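Local coordinates for Ras GTPase-activating-like protein rng2 (Schizosaccharomyces pombe, PDB 1P5S) that binds actin filaments through its calponin-homology domain and is required to build the contractile F-actin ring at the division site, at residues V149-H154 and P198-L203. Sequence-based numbering, arbitrary orientation.
Sequences VIYCIH and PNFKAL. With HG (mercury (II) ion), chain B.
Y151 and H154, one turn apart on helix 146-162 of the calponin-homology (CH) domain, hold F200 of the loop that follows helix 180-191 between them in an aromatic cluster. Two edge-to-face pairs define it: Y151 turns its edge, with CD1, over the face of F200 (planes at 81°, centroids 5.9 Å apart), and F200 turns its own edge to the H154 face, where CD2 of F200 lies 3.6 Å from ND1 of H154. The imidazole is also held from helix 46-67, its NE2 hydrogen-bonding to R56 O.

Y151 can be followed outward. Its CB packs on P198 CG at 3.4 Å, and CG and CD1 continue along P198 CB. With CG anti to the backbone N (chi1 172°), the ring runs out past the proline toward L203, the last residue of this fragment. There CE1 meets N199 O near the ring plane and L203 CD1 obliquely, while CZ and OH both lie against L203 CD2. No direct hydrogen bond joins the segments; a water bridges them, 2.6 Å from Y151 OH and donating to N199 O.

Segment 198-203 is folded by a type I turn, F200 to L203, and an Asx motif in which A202 N donates to N199 OD1 (3.0 Å), the donor standing 58° out of the carbonyl plane.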
ATOM      1  N   VAL A 149       1.903  -3.039   4.758  1.00 11.75           N
ATOM      2  CA  VAL A 149       0.721  -2.602   4.017  1.00 11.37           C
ATOM      3  C   VAL A 149       1.015  -2.675   2.522  1.00  9.17           C
ATOM      4  O   VAL A 149       0.200  -3.169   1.747  1.00 12.63           O
ATOM      5  CB  VAL A 149       0.340  -1.148   4.373  1.00 13.43           C
ATOM      6  CG1 VAL A 149      -0.918  -0.732   3.612  1.00 10.00           C
ATOM      7  CG2 VAL A 149       0.110  -1.018   5.876  1.00 13.05           C
ATOM      8  N   ILE A 150       2.191  -2.193   2.129  1.00  9.16           N
ATOM      9  CA  ILE A 150       2.599  -2.212   0.725  1.00 10.61           C
ATOM     10  C   ILE A 150       2.728  -3.650   0.236  1.00 11.61           C
ATOM     11  O   ILE A 150       2.314  -3.981  -0.882  1.00 12.67           O
ATOM     12  CB  ILE A 150       3.949  -1.484   0.529  1.00 11.34           C
ATOM     13  CG1 ILE A 150       3.816  -0.008   0.938  1.00 10.91           C
ATOM     14  CG2 ILE A 150       4.425  -1.606  -0.923  1.00  6.94           C
ATOM     15  CD1 ILE A 150       2.783   0.767   0.141  1.00  7.16           C
ATOM     16  N   TYR A 151       3.315  -4.493   1.076  1.00 11.83           N
ATOM     17  CA  TYR A 151       3.490  -5.908   0.761  1.00 11.29           C
ATOM     18  C   TYR A 151       2.111  -6.538   0.596  1.00  8.69           C
ATOM     19  O   TYR A 151       1.896  -7.375  -0.277  1.00  8.71           O
ATOM     20  CB  TYR A 151       4.248  -6.601   1.898  1.00 10.82           C
ATOM     21  CG  TYR A 151       4.324  -8.108   1.761  1.00 12.52           C
ATOM     22  CD1 TYR A 151       5.147  -8.700   0.804  1.00 11.58           C
ATOM     23  CD2 TYR A 151       3.569  -8.941   2.594  1.00 12.26           C
ATOM     24  CE1 TYR A 151       5.219 -10.087   0.674  1.00 12.10           C
ATOM     25  CE2 TYR A 151       3.632 -10.332   2.475  1.00 15.60           C
ATOM     26  CZ  TYR A 151       4.463 -10.891   1.509  1.00 16.62           C
ATOM     27  OH  TYR A 151       4.548 -12.258   1.386  1.00 23.89           O
ATOM     28  N   CYS A 152       1.181  -6.115   1.444  1.00  7.44           N
ATOM     29  CA  CYS A 152      -0.185  -6.618   1.415  1.00  8.70           C
ATOM     30  C   CYS A 152      -0.835  -6.257   0.082  1.00 10.54           C
ATOM     31  O   CYS A 152      -1.508  -7.090  -0.536  1.00  8.04           O
ATOM     32  CB  CYS A 152      -0.984  -6.024   2.580  1.00  9.64           C
ATOM     33  SG  CYS A 152      -2.767  -6.377   2.578  1.00 14.77           S
ATOM     34  N   ILE A 153      -0.620  -5.020  -0.361  1.00  5.03           N
ATOM     35  CA  ILE A 153      -1.185  -4.573  -1.623  1.00 10.61           C
ATOM     36  C   ILE A 153      -0.570  -5.381  -2.765  1.00  9.37           C
ATOM     37  O   ILE A 153      -1.269  -5.757  -3.711  1.00  7.52           O
ATOM     38  CB  ILE A 153      -0.970  -3.045  -1.838  1.00 10.91           C
ATOM     39  CG1 ILE A 153      -1.780  -2.260  -0.804  1.00 13.58           C
ATOM     40  CG2 ILE A 153      -1.424  -2.630  -3.237  1.00 11.19           C
ATOM     41  CD1 ILE A 153      -1.409  -0.790  -0.720  1.00 16.15           C
ATOM     42  N   HIS A 154       0.727  -5.665  -2.671  1.00  8.87           N
ATOM     43  CA  HIS A 154       1.382  -6.489  -3.686  1.00  9.29           C
ATOM     44  C   HIS A 154       0.731  -7.867  -3.705  1.00  9.33           C
ATOM     45  O   HIS A 154       0.326  -8.358  -4.763  1.00  8.34           O
ATOM     46  CB  HIS A 154       2.884  -6.630  -3.408  1.00  8.80           C
ATOM     47  CG  HIS A 154       3.701  -5.471  -3.899  1.00  8.42           C
ATOM     48  ND1 HIS A 154       4.739  -5.618  -4.792  1.00  9.39           N
ATOM     49  CD2 HIS A 154       3.614  -4.146  -3.638  1.00  6.56           C
ATOM     50  CE1 HIS A 154       5.261  -4.433  -5.060  1.00  5.76           C
ATOM     51  NE2 HIS A 154       4.595  -3.523  -4.374  1.00  9.86           N
ATOM     52  N   PRO A 198       9.434  -6.503   4.097  1.00 13.51           N
ATOM     53  CA  PRO A 198       8.864  -7.783   3.659  1.00 12.22           C
ATOM     54  C   PRO A 198       9.517  -8.391   2.419  1.00 14.19           C
ATOM     55  O   PRO A 198      10.302  -7.744   1.727  1.00 10.06           O
ATOM     56  CB  PRO A 198       7.392  -7.447   3.431  1.00 13.14           C
ATOM     57  CG  PRO A 198       7.407  -5.998   3.081  1.00 16.63           C
ATOM     58  CD  PRO A 198       8.442  -5.416   3.999  1.00 14.24           C
ATOM     59  N   ASN A 199       9.169  -9.644   2.140  1.00 13.11           N
ATOM     60  CA  ASN A 199       9.728 -10.351   1.005  1.00 13.46           C
ATOM     61  C   ASN A 199       8.886 -10.218  -0.264  1.00 14.37           C
ATOM     62  O   ASN A 199       8.068 -11.091  -0.573  1.00 15.11           O
ATOM     63  CB  ASN A 199       9.911 -11.826   1.353  1.00 10.76           C
ATOM     64  CG  ASN A 199      10.729 -12.565   0.324  1.00  9.08           C
ATOM     65  OD1 ASN A 199      11.008 -12.049  -0.756  1.00 12.17           O
ATOM     66  ND2 ASN A 199      11.110 -13.788   0.648  1.00 11.25           N
ATOM     67  N   PHE A 200       9.092  -9.125  -0.996  1.00 13.86           N
ATOM     68  CA  PHE A 200       8.376  -8.897  -2.248  1.00 14.92           C
ATOM     69  C   PHE A 200       8.752  -9.918  -3.312  1.00 16.99           C
ATOM     70  O   PHE A 200       7.883 -10.429  -4.020  1.00 15.26           O
ATOM     71  CB  PHE A 200       8.654  -7.489  -2.777  1.00 13.42           C
ATOM     72  CG  PHE A 200       8.185  -6.403  -1.857  1.00 14.94           C
ATOM     73  CD1 PHE A 200       9.005  -5.930  -0.843  1.00 11.36           C
ATOM     74  CD2 PHE A 200       6.899  -5.885  -1.976  1.00 12.64           C
ATOM     75  CE1 PHE A 200       8.558  -4.958   0.037  1.00 12.13           C
ATOM     76  CE2 PHE A 200       6.445  -4.911  -1.101  1.00 13.67           C
ATOM     77  CZ  PHE A 200       7.279  -4.447  -0.091  1.00 13.85           C
ATOM     78  N   LYS A 201      10.044 -10.215  -3.417  1.00 18.07           N
ATOM     79  CA  LYS A 201      10.541 -11.141  -4.430  1.00 22.06           C
ATOM     80  C   LYS A 201       9.840 -12.486  -4.415  1.00 21.18           C
ATOM     81  O   LYS A 201       9.588 -13.067  -5.466  1.00 23.39           O
ATOM     82  CB  LYS A 201      12.047 -11.365  -4.266  1.00 26.67           C
ATOM     83  CG  LYS A 201      12.909 -10.223  -4.766  1.00 32.49           C
ATOM     84  CD  LYS A 201      14.342 -10.678  -4.993  1.00 41.38           C
ATOM     85  CE  LYS A 201      14.419 -11.694  -6.132  1.00 47.71           C
ATOM     86  NZ  LYS A 201      15.812 -12.143  -6.410  1.00 49.31           N
ATOM     87  N   ALA A 202       9.533 -12.981  -3.221  1.00 26.52           N
ATOM     88  CA  ALA A 202       8.887 -14.280  -3.075  1.00 25.99           C
ATOM     89  C   ALA A 202       7.459 -14.272  -3.610  1.00 26.43           C
ATOM     90  O   ALA A 202       6.852 -15.327  -3.770  1.00 28.75           O
ATOM     91  CB  ALA A 202       8.907 -14.717  -1.613  1.00 24.84           C
ATOM     92  N   LEU A 203       6.918 -13.087  -3.873  1.00 27.03           N
ATOM     93  CA  LEU A 203       5.561 -12.983  -4.413  1.00 28.14           C
ATOM     94  C   LEU A 203       5.571 -13.305  -5.901  1.00 27.31           C
ATOM     95  O   LEU A 203       5.032 -14.325  -6.326  1.00 29.62           O
ATOM     96  CB  LEU A 203       4.992 -11.574  -4.205  1.00 24.83           C
ATOM     97  CG  LEU A 203       4.683 -11.143  -2.767  1.00 20.50           C
ATOM     98  CD1 LEU A 203       4.178  -9.716  -2.756  1.00 18.10           C
ATOM     99  CD2 LEU A 203       3.664 -12.078  -2.144  1.00 18.85           C
TER
HETATM  100 HG    HG B 191      -3.111  -8.504   1.632  0.64  7.47          HG
HETATM  101  O   HOH W   1       6.658 -13.185   0.223  1.00 21.30           O
HETATM  102  O   HOH W   2      -3.683 -10.184   0.242  1.00  2.02           O